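PDB 6IJ2: EAL domain protein from Vibrio cholerae serotype O1, which degrades the cyclic dinucleotides c-di-GMP and cGAMP as an EAL-family phosphodiesterase, and is bound here to the linear dinucleotide pGpG. Local coordinates for residues Thr110-Ala115 with Leu151-Ala156; Gly183-Ile188 with Ala224-Ala229; Leu47-Gly50 with Ser55-Ser58. The protein carries 1 engineered substitution. All blocks are in the same frame, centred on the assembly; numbering follows the deposited sequence.

In the fold
All three contacts lie within the EAL domain, a modified TIM-type barrel whose first two strands run antiparallel. Contacts 1 and 3 share the central sheet: contact 1 sets helix 109-117 against the entry to strand 154-160, contact 3 sets the end of strand 41-49 against helix 56-60. Contact 2 joins the turn at the end of helix 182-185 to helix 220-229, with its centre about 31 Å from that of contact 1, on the opposite side of the chain's centre. Contact 1 is partly buried and contact 2 buried, and across both the touching is apolar, with a CH-pi pair in contact 2. Contact 3, also buried, differs in that V48 N and R49 bond the nucleotide, while strand and helix touch through packing.

Contact 1: residues Thr110-Ala115 with Leu151-Ala156; sequences TTLEAA and LGFQTA
T111 O, on the residue whose methyl meets F153, takes the helical bond from A115 N at 2.9 Å, and the hydroxyl OG1 of T111 bonds R76. The polar side of this threonine is thus occupied within its own layer of helices. CG2, anti to the backbone N, projects to the ring, 3.8 Å from F153 CZ. L112 reaches the same corner of the ring one residue on: its CD2 lies 3.9 Å from F153 CZ, and the branch also comes within 4.5 Å of L151 CD1. Both methyls approach obliquely, and the CZ end of the ring sits against T111 and L112. F153 gets there through the turn before it: G152, with positive phi, ends helix 139-151 in a Schellman motif, and the chain then enters strand 154-160. F127 meets the F153 ring edge-to-face and Y148 packs on it at an angle, completing an aromatic cluster between helix and sheet. No hydrogen bond crosses between 110-115 and 151-156, so the contact between these two segments is apolar packing alone, while T111 OG1 is held by R76.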
ATOM      1  N   THR A 110       7.970  30.027   7.053  1.00 62.70           N
ATOM      2  CA  THR A 110       7.605  30.642   5.781  1.00 62.41           C
ATOM      3  C   THR A 110       6.145  30.386   5.445  1.00 55.79           C
ATOM      4  O   THR A 110       5.488  31.244   4.844  1.00 62.17           O
ATOM      5  CB  THR A 110       8.510  30.129   4.659  1.00 69.49           C
ATOM      6  OG1 THR A 110       8.664  28.709   4.775  1.00 82.73           O
ATOM      7  CG2 THR A 110       9.874  30.784   4.726  1.00 68.05           C
ATOM      8  N   THR A 111       5.618  29.225   5.842  1.00 47.34           N
ATOM      9  CA  THR A 111       4.198  28.940   5.672  1.00 45.43           C
ATOM     10  C   THR A 111       3.359  29.780   6.631  1.00 53.43           C
ATOM     11  O   THR A 111       2.396  30.437   6.221  1.00 50.57           O
ATOM     12  CB  THR A 111       3.940  27.444   5.885  1.00 52.13           C
ATOM     13  OG1 THR A 111       4.679  26.690   4.917  1.00 48.61           O
ATOM     14  CG2 THR A 111       2.455  27.107   5.758  1.00 44.53           C
ATOM     15  N   LEU A 112       3.723  29.774   7.917  1.00 51.45           N
ATOM     16  CA  LEU A 112       2.973  30.535   8.911  1.00 55.37           C
ATOM     17  C   LEU A 112       2.944  32.015   8.563  1.00 57.34           C
ATOM     18  O   LEU A 112       1.901  32.667   8.688  1.00 55.66           O
ATOM     19  CB  LEU A 112       3.581  30.333  10.297  1.00 56.44           C
ATOM     20  CG  LEU A 112       3.769  28.892  10.771  1.00 56.92           C
ATOM     21  CD1 LEU A 112       4.497  28.880  12.108  1.00 61.22           C
ATOM     22  CD2 LEU A 112       2.433  28.176  10.871  1.00 56.04           C
ATOM     23  N   GLU A 113       4.079  32.557   8.117  1.00 55.98           N
ATOM     24  CA  GLU A 113       4.140  33.971   7.767  1.00 60.35           C
ATOM     25  C   GLU A 113       3.291  34.273   6.541  1.00 58.47           C
ATOM     26  O   GLU A 113       2.642  35.324   6.472  1.00 54.40           O
ATOM     27  CB  GLU A 113       5.592  34.392   7.538  1.00 60.19           C
ATOM     28  CG  GLU A 113       6.448  34.322   8.790  1.00 71.16           C
ATOM     29  CD  GLU A 113       7.890  34.732   8.546  1.00 83.01           C
ATOM     30  OE1 GLU A 113       8.553  35.162   9.513  1.00 88.71           O
ATOM     31  OE2 GLU A 113       8.359  34.627   7.392  1.00 85.67           O
ATOM     32  N   ALA A 114       3.277  33.367   5.564  1.00 52.21           N
ATOM     33  CA  ALA A 114       2.429  33.563   4.394  1.00 53.12           C
ATOM     34  C   ALA A 114       0.957  33.588   4.790  1.00 50.65           C
ATOM     35  O   ALA A 114       0.204  34.475   4.370  1.00 50.54           O
ATOM     36  CB  ALA A 114       2.698  32.470   3.361  1.00 52.41           C
ATOM     37  N   ALA A 115       0.534  32.631   5.616  1.00 45.72           N
ATOM     38  CA  ALA A 115      -0.856  32.594   6.061  1.00 43.16           C
ATOM     39  C   ALA A 115      -1.242  33.893   6.762  1.00 48.17           C
ATOM     40  O   ALA A 115      -2.303  34.470   6.487  1.00 46.39           O
ATOM     41  CB  ALA A 115      -1.078  31.399   6.984  1.00 42.89           C
ATOM     42  N   LEU A 151       0.501  22.362  15.178  1.00 61.60           N
ATOM     43  CA  LEU A 151       0.449  23.765  14.798  1.00 53.29           C
ATOM     44  C   LEU A 151      -0.945  24.217  14.385  1.00 54.27           C
ATOM     45  O   LEU A 151      -1.165  25.425  14.248  1.00 54.21           O
ATOM     46  CB  LEU A 151       1.427  24.045  13.658  1.00 50.46           C
ATOM     47  CG  LEU A 151       2.910  23.866  13.970  1.00 56.79           C
ATOM     48  CD1 LEU A 151       3.751  24.365  12.812  1.00 62.24           C
ATOM     49  CD2 LEU A 151       3.281  24.585  15.252  1.00 61.11           C
ATOM     50  N   GLY A 152      -1.882  23.291  14.176  1.00 51.01           N
ATOM     51  CA  GLY A 152      -3.239  23.632  13.795  1.00 50.41           C
ATOM     52  C   GLY A 152      -3.629  23.256  12.381  1.00 44.67           C
ATOM     53  O   GLY A 152      -4.803  23.403  12.024  1.00 39.45           O
ATOM     54  N   PHE A 153      -2.694  22.769  11.570  1.00 40.79           N
ATOM     55  CA  PHE A 153      -3.010  22.360  10.206  1.00 38.52           C
ATOM     56  C   PHE A 153      -3.924  21.142  10.189  1.00 35.66           C
ATOM     57  O   PHE A 153      -3.885  20.297  11.085  1.00 39.82           O
ATOM     58  CB  PHE A 153      -1.727  22.035   9.435  1.00 35.47           C
ATOM     59  CG  PHE A 153      -0.879  23.232   9.166  1.00 34.89           C
ATOM     60  CD1 PHE A 153      -1.272  24.171   8.223  1.00 34.57           C
ATOM     61  CD2 PHE A 153       0.297  23.441   9.866  1.00 37.83           C
ATOM     62  CE1 PHE A 153      -0.503  25.293   7.974  1.00 36.18           C
ATOM     63  CE2 PHE A 153       1.069  24.575   9.628  1.00 48.41           C
ATOM     64  CZ  PHE A 153       0.673  25.496   8.679  1.00 43.33           C
ATOM     65  N   GLN A 154      -4.762  21.065   9.157  1.00 32.11           N
ATOM     66  CA  GLN A 154      -5.422  19.816   8.821  1.00 33.12           C
ATOM     67  C   GLN A 154      -4.460  18.954   8.003  1.00 31.15           C
ATOM     68  O   GLN A 154      -3.556  19.470   7.340  1.00 30.87           O
ATOM     69  CB  GLN A 154      -6.712  20.081   8.039  1.00 33.51           C
ATOM     70  CG  GLN A 154      -7.813  20.746   8.871  1.00 37.43           C
ATOM     71  CD  GLN A 154      -8.407  19.793   9.896  1.00 40.47           C
ATOM     72  OE1 GLN A 154      -8.944  18.743   9.545  1.00 49.97           O
ATOM     73  NE2 GLN A 154      -8.296  20.149  11.167  1.00 49.58           N
ATOM     74  N   THR A 155      -4.620  17.636   8.101  1.00 28.54           N
ATOM     75  CA  THR A 155      -3.746  16.688   7.411  1.00 27.17           C
ATOM     76  C   THR A 155      -4.561  15.618   6.710  1.00 26.97           C
ATOM     77  O   THR A 155      -5.645  15.235   7.168  1.00 28.07           O
ATOM     78  CB  THR A 155      -2.764  16.002   8.372  1.00 28.42           C
ATOM     79  OG1 THR A 155      -3.499  15.194   9.300  1.00 28.39           O
ATOM     80  CG2 THR A 155      -1.954  17.062   9.137  1.00 32.41           C
ATOM     81  N   ALA A 156      -3.989  15.090   5.620  1.00 27.93           N
ATOM     82  CA  ALA A 156      -4.614  14.029   4.842  1.00 29.91           C
ATOM     83  C   ALA A 156      -3.566  13.074   4.299  1.00 26.46           C
ATOM     84  O   ALA A 156      -2.477  13.503   3.900  1.00 25.71           O
ATOM     85  CB  ALA A 156      -5.420  14.582   3.658  1.00 31.39           C
TER

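Contact 2: residues Gly183-Ile188 with Ala224-Ala229; sequences GLIRNI and AWLKAA
I188 and W225 carry the main part of a contact in the EAL domain's TIM-type barrel, where the type II turn I185-I188, which begins at the end of the short, weakly bonded helix 182-185, rests against helix 220-229, the helix that leads to strand 233-244. The aromatic interaction is a CH-pi contact: I188 CG1 stands over one face of the indole, 4.2 Å from the centroid of the six-membered ring of W225 and 18° off its normal, displaced toward the rim. CG1 is anti to the backbone N of I188 (chi1 -171°), which carries the extended branch out over the ring, the two side chains crossing at about a right angle. Apolar branches fill in beside it. I188 CG2 lies by W225 CE3 and also comes 4.2 Å from L226 CG, and I185 CG2 meets L226 CD2 at 4.0 Å, again with the side chains roughly perpendicular. L226 therefore serves both isoleucines at the two ends of the turn, and V217 packs on both I185 and L226.

The hydrogen bonding belongs to the turn itself and to its surroundings, none of it crossing between the two segments. I188 N donates to I185 O at 2.9 Å, closing the turn that brings I185 and I188 to the same helix. On the turn's other residues, E222 of helix 220-229 accepts a hydrogen bond from N187 N and forms a salt bridge with R186, adding a polar tie to the apolar one. The closest touch of all is a methyl at the ring: I188 CD1 lies 3.6 Å from W225 CZ3.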
ATOM      1  N   GLY A 183      -8.324   4.925  -8.543  1.00 29.13           N
ATOM      2  CA  GLY A 183      -8.301   3.555  -9.028  1.00 30.21           C
ATOM      3  C   GLY A 183      -9.247   2.650  -8.266  1.00 32.73           C
ATOM      4  O   GLY A 183      -9.826   1.725  -8.845  1.00 36.51           O
ATOM      5  N   LEU A 184      -9.411   2.891  -6.963  1.00 27.03           N
ATOM      6  CA  LEU A 184     -10.326   2.090  -6.157  1.00 27.07           C
ATOM      7  C   LEU A 184     -11.786   2.440  -6.377  1.00 34.01           C
ATOM      8  O   LEU A 184     -12.656   1.613  -6.095  1.00 33.59           O
ATOM      9  CB  LEU A 184     -10.027   2.243  -4.666  1.00 27.68           C
ATOM     10  CG  LEU A 184      -8.737   1.624  -4.136  1.00 26.45           C
ATOM     11  CD1 LEU A 184      -8.754   1.714  -2.603  1.00 28.81           C
ATOM     12  CD2 LEU A 184      -8.561   0.182  -4.628  1.00 36.42           C
ATOM     13  N   ILE A 185     -12.097   3.656  -6.828  1.00 32.19           N
ATOM     14  CA  ILE A 185     -13.501   3.994  -7.016  1.00 32.50           C
ATOM     15  C   ILE A 185     -13.930   3.944  -8.472  1.00 29.00           C
ATOM     16  O   ILE A 185     -15.136   4.011  -8.739  1.00 25.99           O
ATOM     17  CB  ILE A 185     -13.832   5.362  -6.393  1.00 41.34           C
ATOM     18  CG1 ILE A 185     -13.080   6.465  -7.122  1.00 28.99           C
ATOM     19  CG2 ILE A 185     -13.513   5.334  -4.897  1.00 44.90           C
ATOM     20  CD1 ILE A 185     -13.938   7.209  -8.119  1.00 35.54           C
ATOM     21  N   ARG A 186     -12.994   3.779  -9.417  1.00 27.90           N
ATOM     22  CA  ARG A 186     -13.360   3.755 -10.830  1.00 32.02           C
ATOM     23  C   ARG A 186     -14.376   2.649 -11.101  1.00 26.40           C
ATOM     24  O   ARG A 186     -14.087   1.456 -10.909  1.00 29.20           O
ATOM     25  CB  ARG A 186     -12.117   3.559 -11.700  1.00 31.92           C
ATOM     26  CG  ARG A 186     -12.373   3.598 -13.210  1.00 32.84           C
ATOM     27  CD  ARG A 186     -12.884   4.967 -13.690  1.00 33.08           C
ATOM     28  NE  ARG A 186     -11.957   6.052 -13.359  1.00 34.21           N
ATOM     29  CZ  ARG A 186     -12.248   7.107 -12.596  1.00 32.70           C
ATOM     30  NH1 ARG A 186     -13.460   7.273 -12.070  1.00 31.89           N
ATOM     31  NH2 ARG A 186     -11.309   8.013 -12.356  1.00 30.54           N
ATOM     32  N   ASN A 187     -15.567   3.054 -11.543  1.00 28.79           N
ATOM     33  CA  ASN A 187     -16.658   2.133 -11.871  1.00 28.93           C
ATOM     34  C   ASN A 187     -17.040   1.265 -10.678  1.00 27.34           C
ATOM     35  O   ASN A 187     -17.396   0.091 -10.830  1.00 29.30           O
ATOM     36  CB  ASN A 187     -16.303   1.268 -13.083  1.00 37.51           C
ATOM     37  CG  ASN A 187     -16.182   2.084 -14.356  1.00 44.06           C
ATOM     38  OD1 ASN A 187     -16.979   2.989 -14.602  1.00 45.57           O
ATOM     39  ND2 ASN A 187     -15.174   1.778 -15.166  1.00 39.63           N
ATOM     40  N   ILE A 188     -16.997   1.853  -9.477  1.00 30.27           N
ATOM     41  CA  ILE A 188     -17.212   1.046  -8.281  1.00 28.95           C
ATOM     42  C   ILE A 188     -18.645   0.522  -8.236  1.00 25.60           C
ATOM     43  O   ILE A 188     -18.894  -0.559  -7.695  1.00 32.23           O
ATOM     44  CB  ILE A 188     -16.846   1.837  -7.014  1.00 26.41           C
ATOM     45  CG1 ILE A 188     -16.869   0.914  -5.792  1.00 29.87           C
ATOM     46  CG2 ILE A 188     -17.754   3.077  -6.844  1.00 25.20           C
ATOM     47  CD1 ILE A 188     -16.170   1.507  -4.591  1.00 29.63           C
ATOM     48  N   ALA A 224     -23.122   8.274  -6.970  1.00 26.53           N
ATOM     49  CA  ALA A 224     -24.320   7.831  -6.263  1.00 28.72           C
ATOM     50  C   ALA A 224     -24.028   6.603  -5.413  1.00 29.18           C
ATOM     51  O   ALA A 224     -24.570   6.461  -4.304  1.00 27.04           O
ATOM     52  CB  ALA A 224     -25.449   7.537  -7.255  1.00 27.93           C
ATOM     53  N   TRP A 225     -23.188   5.699  -5.919  1.00 27.29           N
ATOM     54  CA  TRP A 225     -22.798   4.547  -5.121  1.00 25.23           C
ATOM     55  C   TRP A 225     -22.031   4.997  -3.884  1.00 24.94           C
ATOM     56  O   TRP A 225     -22.318   4.554  -2.763  1.00 25.40           O
ATOM     57  CB  TRP A 225     -21.971   3.560  -5.969  1.00 24.89           C
ATOM     58  CG  TRP A 225     -21.845   2.267  -5.270  1.00 27.68           C
ATOM     59  CD1 TRP A 225     -22.644   1.157  -5.434  1.00 27.39           C
ATOM     60  CD2 TRP A 225     -20.909   1.936  -4.245  1.00 27.06           C
ATOM     61  NE1 TRP A 225     -22.267   0.185  -4.571  1.00 28.98           N
ATOM     62  CE2 TRP A 225     -21.199   0.623  -3.832  1.00 25.75           C
ATOM     63  CE3 TRP A 225     -19.851   2.620  -3.635  1.00 30.54           C
ATOM     64  CZ2 TRP A 225     -20.470  -0.029  -2.837  1.00 30.18           C
ATOM     65  CZ3 TRP A 225     -19.126   1.973  -2.642  1.00 30.83           C
ATOM     66  CH2 TRP A 225     -19.439   0.663  -2.255  1.00 30.57           C
ATOM     67  N   LEU A 226     -21.065   5.905  -4.070  1.00 25.02           N
ATOM     68  CA  LEU A 226     -20.233   6.358  -2.957  1.00 24.49           C
ATOM     69  C   LEU A 226     -21.056   7.115  -1.920  1.00 25.03           C
ATOM     70  O   LEU A 226     -20.843   6.957  -0.711  1.00 24.26           O
ATOM     71  CB  LEU A 226     -19.100   7.238  -3.491  1.00 21.94           C
ATOM     72  CG  LEU A 226     -18.084   6.457  -4.327  1.00 25.34           C
ATOM     73  CD1 LEU A 226     -17.270   7.440  -5.152  1.00 30.31           C
ATOM     74  CD2 LEU A 226     -17.204   5.628  -3.405  1.00 24.88           C
ATOM     75  N   LYS A 227     -22.028   7.897  -2.377  1.00 22.86           N
ATOM     76  CA  LYS A 227     -22.879   8.633  -1.440  1.00 25.36           C
ATOM     77  C   LYS A 227     -23.702   7.667  -0.602  1.00 31.10           C
ATOM     78  O   LYS A 227     -23.858   7.854   0.613  1.00 25.97           O
ATOM     79  CB  LYS A 227     -23.789   9.597  -2.191  1.00 26.16           C
ATOM     80  CG  LYS A 227     -24.627  10.507  -1.270  1.00 28.23           C
ATOM     81  CD  LYS A 227     -25.421  11.525  -2.081  1.00 30.34           C
ATOM     82  CE  LYS A 227     -26.379  12.333  -1.205  1.00 43.28           C
ATOM     83  NZ  LYS A 227     -27.581  11.513  -0.856  1.00 49.53           N
ATOM     84  N   ALA A 228     -24.240   6.623  -1.236  1.00 25.32           N
ATOM     85  CA  ALA A 228     -25.021   5.647  -0.486  1.00 28.10           C
ATOM     86  C   ALA A 228     -24.148   4.890   0.505  1.00 25.96           C
ATOM     87  O   ALA A 228     -24.605   4.549   1.605  1.00 27.77           O
ATOM     88  CB  ALA A 228     -25.703   4.670  -1.444  1.00 33.99           C
ATOM     89  N   ALA A 229     -22.884   4.656   0.147  1.00 24.84           N
ATOM     90  CA  ALA A 229     -21.974   3.920   1.013  1.00 26.76           C
ATOM     91  C   ALA A 229     -21.522   4.729   2.222  1.00 24.75           C
ATOM     92  O   ALA A 229     -20.963   4.142   3.161  1.00 30.32           O
ATOM     93  CB  ALA A 229     -20.758   3.445   0.207  1.00 28.87           C
TER

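Contact 3: residues Leu47-Gly50 with Ser55-Ser58; sequences LVRG and SAYS. With nucleotides of chain B.
R49 and A56 meet where the arginine folds back on its own strand: its chain bends at chi2 (-65°), bringing the guanidinium round from a CB that points away from helix 56-60 to a place beside the A56 methyl. R49 NH2 stands 3.6 Å from A56 CB, which approaches the guanidinium obliquely. The same NH2 of R49 donates to V48 O at 2.6 Å, nearly in the guanidinium plane but 38° above the plane of the carbonyl. V48 O is also touched by A56, whose CB is 3.2 Å away, so methyl and guanidinium share the carbonyl's surroundings. With one N-H spent on V48 O, which fixes its rotation, the guanidinium presents its edge to the phosphate of G2 of chain B. R49 NH1 donates to OP1 of G2 of chain B at 2.9 Å. NH2 donates to the same oxygen, and both bonds are bent, a two-pronged grip on one phosphate oxygen. The positive charge there probably helps to stabilise the phosphate.

V48 faces another way. V48 N points to the guanine base and donates to N7 of G2 of chain B at 2.8 Å, almost straight at 175°. The V48 side chain packs on the helix, V48 CG1 being 4.0 Å from A56 CB; F71 and C75 of helix 68-85 also touch this side chain. L47 lines the phosphate with its methyls. At the start of helix 56-60, S55 acts as N-cap, S55 OG accepting from S58 N at 3.0 Å, which caps the first turn, where A56 lies. L47, V48 and R49 continue from the metal ligand E45 as the LxR part of the EALxR signature, here placed at the nucleotide-binding site of the EAL phosphodiesterase barrel.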
ATOM      1  N   LEU A  47      -3.035  22.910  -7.243  1.00 32.66           N
ATOM      2  CA  LEU A  47      -2.297  22.042  -8.158  1.00 35.03           C
ATOM      3  C   LEU A  47      -1.384  22.893  -9.022  1.00 33.47           C
ATOM      4  O   LEU A  47      -1.834  23.871  -9.623  1.00 34.17           O
ATOM      5  CB  LEU A  47      -3.248  21.250  -9.046  1.00 30.99           C
ATOM      6  CG  LEU A  47      -4.184  20.306  -8.290  1.00 37.18           C
ATOM      7  CD1 LEU A  47      -5.341  19.951  -9.187  1.00 30.15           C
ATOM      8  CD2 LEU A  47      -3.431  19.045  -7.863  1.00 35.80           C
ATOM      9  N   VAL A  48      -0.115  22.508  -9.097  1.00 34.68           N
ATOM     10  CA  VAL A  48       0.878  23.313  -9.799  1.00 37.54           C
ATOM     11  C   VAL A  48       0.595  23.337 -11.300  1.00 38.19           C
ATOM     12  O   VAL A  48       0.184  22.333 -11.899  1.00 37.92           O
ATOM     13  CB  VAL A  48       2.280  22.761  -9.482  1.00 52.38           C
ATOM     14  CG1 VAL A  48       3.033  22.404 -10.745  1.00 63.78           C
ATOM     15  CG2 VAL A  48       3.061  23.748  -8.649  1.00 55.14           C
ATOM     16  N   ARG A  49       0.821  24.497 -11.921  1.00 39.85           N
ATOM     17  CA  ARG A  49       0.661  24.684 -13.356  1.00 41.59           C
ATOM     18  C   ARG A  49       1.730  25.650 -13.833  1.00 44.15           C
ATOM     19  O   ARG A  49       2.220  26.478 -13.064  1.00 44.35           O
ATOM     20  CB  ARG A  49      -0.716  25.263 -13.729  1.00 40.99           C
ATOM     21  CG  ARG A  49      -1.902  24.357 -13.441  1.00 38.85           C
ATOM     22  CD  ARG A  49      -1.857  23.105 -14.307  1.00 39.34           C
ATOM     23  NE  ARG A  49      -3.023  22.262 -14.076  1.00 37.54           N
ATOM     24  CZ  ARG A  49      -3.058  21.283 -13.178  1.00 43.00           C
ATOM     25  NH1 ARG A  49      -4.157  20.556 -13.012  1.00 39.35           N
ATOM     26  NH2 ARG A  49      -1.993  21.039 -12.437  1.00 37.85           N
ATOM     27  N   GLY A  50       2.083  25.540 -15.108  1.00 46.33           N
ATOM     28  CA  GLY A  50       2.950  26.531 -15.711  1.00 49.08           C
ATOM     29  C   GLY A  50       2.247  27.871 -15.836  1.00 49.45           C
ATOM     30  O   GLY A  50       1.036  27.997 -15.644  1.00 48.13           O
ATOM     31  N   SER A  55       1.270  21.688 -17.870  1.00 51.33           N
ATOM     32  CA  SER A  55       0.906  20.639 -16.924  1.00 51.08           C
ATOM     33  C   SER A  55       1.739  20.717 -15.647  1.00 44.33           C
ATOM     34  O   SER A  55       2.830  21.296 -15.613  1.00 45.92           O
ATOM     35  CB  SER A  55       1.112  19.265 -17.549  1.00 46.29           C
ATOM     36  OG  SER A  55       2.493  19.094 -17.821  1.00 49.72           O
ATOM     37  N   ALA A  56       1.204  20.110 -14.583  1.00 41.89           N
ATOM     38  CA  ALA A  56       1.967  19.985 -13.346  1.00 41.12           C
ATOM     39  C   ALA A  56       3.259  19.219 -13.577  1.00 43.08           C
ATOM     40  O   ALA A  56       4.319  19.601 -13.068  1.00 44.06           O
ATOM     41  CB  ALA A  56       1.127  19.294 -12.271  1.00 38.51           C
ATOM     42  N   TYR A  57       3.185  18.121 -14.337  1.00 43.90           N
ATOM     43  CA  TYR A  57       4.377  17.333 -14.622  1.00 52.26           C
ATOM     44  C   TYR A  57       5.440  18.174 -15.309  1.00 48.85           C
ATOM     45  O   TYR A  57       6.632  18.039 -15.011  1.00 52.17           O
ATOM     46  CB  TYR A  57       4.010  16.126 -15.482  1.00 46.87           C
ATOM     47  CG  TYR A  57       5.202  15.359 -15.996  1.00 60.19           C
ATOM     48  CD1 TYR A  57       5.856  14.434 -15.191  1.00 65.81           C
ATOM     49  CD2 TYR A  57       5.667  15.550 -17.289  1.00 69.72           C
ATOM     50  CE1 TYR A  57       6.945  13.724 -15.661  1.00 68.15           C
ATOM     51  CE2 TYR A  57       6.753  14.846 -17.767  1.00 76.28           C
ATOM     52  CZ  TYR A  57       7.388  13.934 -16.949  1.00 75.41           C
ATOM     53  OH  TYR A  57       8.466  13.232 -17.427  1.00 81.25           O
ATOM     54  N   SER A  58       5.027  19.049 -16.230  1.00 60.74           N
ATOM     55  CA  SER A  58       5.984  19.918 -16.909  1.00 58.14           C
ATOM     56  C   SER A  58       6.745  20.779 -15.910  1.00 55.96           C
ATOM     57  O   SER A  58       7.951  21.006 -16.063  1.00 58.50           O
ATOM     58  CB  SER A  58       5.264  20.797 -17.931  1.00 53.86           C
ATOM     59  OG  SER A  58       6.199  21.488 -18.739  1.00 68.83           O
TER
ATOM     60  P     G B   2      -2.309  17.204 -11.974  1.00 48.41           P
ATOM     61  OP1   G B   2      -2.878  18.425 -11.518  1.00 47.10           O
ATOM     62  OP2   G B   2      -1.799  17.111 -13.302  1.00 50.86           O
ATOM     63  O5'   G B   2      -1.160  16.746 -10.997  1.00 48.70           O
ATOM     64  C5'   G B   2      -0.226  15.737 -11.356  1.00 50.75           C
ATOM     65  C4'   G B   2       0.608  15.370 -10.161  1.00 51.06           C
ATOM     66  O4'   G B   2       1.292  16.544  -9.680  1.00 51.26           O
ATOM     67  C3'   G B   2      -0.163  14.814  -8.964  1.00 49.23           C
ATOM     68  O3'   G B   2       0.489  13.703  -8.378  1.00 50.68           O
ATOM     69  C2'   G B   2      -0.129  15.958  -7.963  1.00 48.04           C
ATOM     70  O2'   G B   2      -0.170  15.591  -6.610  1.00 47.48           O
ATOM     71  C1'   G B   2       1.213  16.597  -8.290  1.00 49.99           C
ATOM     72  N9    G B   2       1.223  17.989  -7.884  1.00 49.39           N
ATOM     73  C8    G B   2       0.412  18.991  -8.345  1.00 48.27           C
ATOM     74  N7    G B   2       0.607  20.127  -7.741  1.00 48.33           N
ATOM     75  C5    G B   2       1.588  19.850  -6.807  1.00 49.50           C
ATOM     76  C6    G B   2       2.210  20.689  -5.854  1.00 50.50           C
ATOM     77  O6    G B   2       1.996  21.874  -5.624  1.00 50.98           O
ATOM     78  N1    G B   2       3.162  20.008  -5.115  1.00 52.14           N
ATOM     79  C2    G B   2       3.468  18.683  -5.264  1.00 54.68           C
ATOM     80  N2    G B   2       4.408  18.203  -4.449  1.00 58.08           N
ATOM     81  N3    G B   2       2.908  17.892  -6.158  1.00 51.86           N
ATOM     82  C4    G B   2       1.983  18.535  -6.889  1.00 50.21           C
TER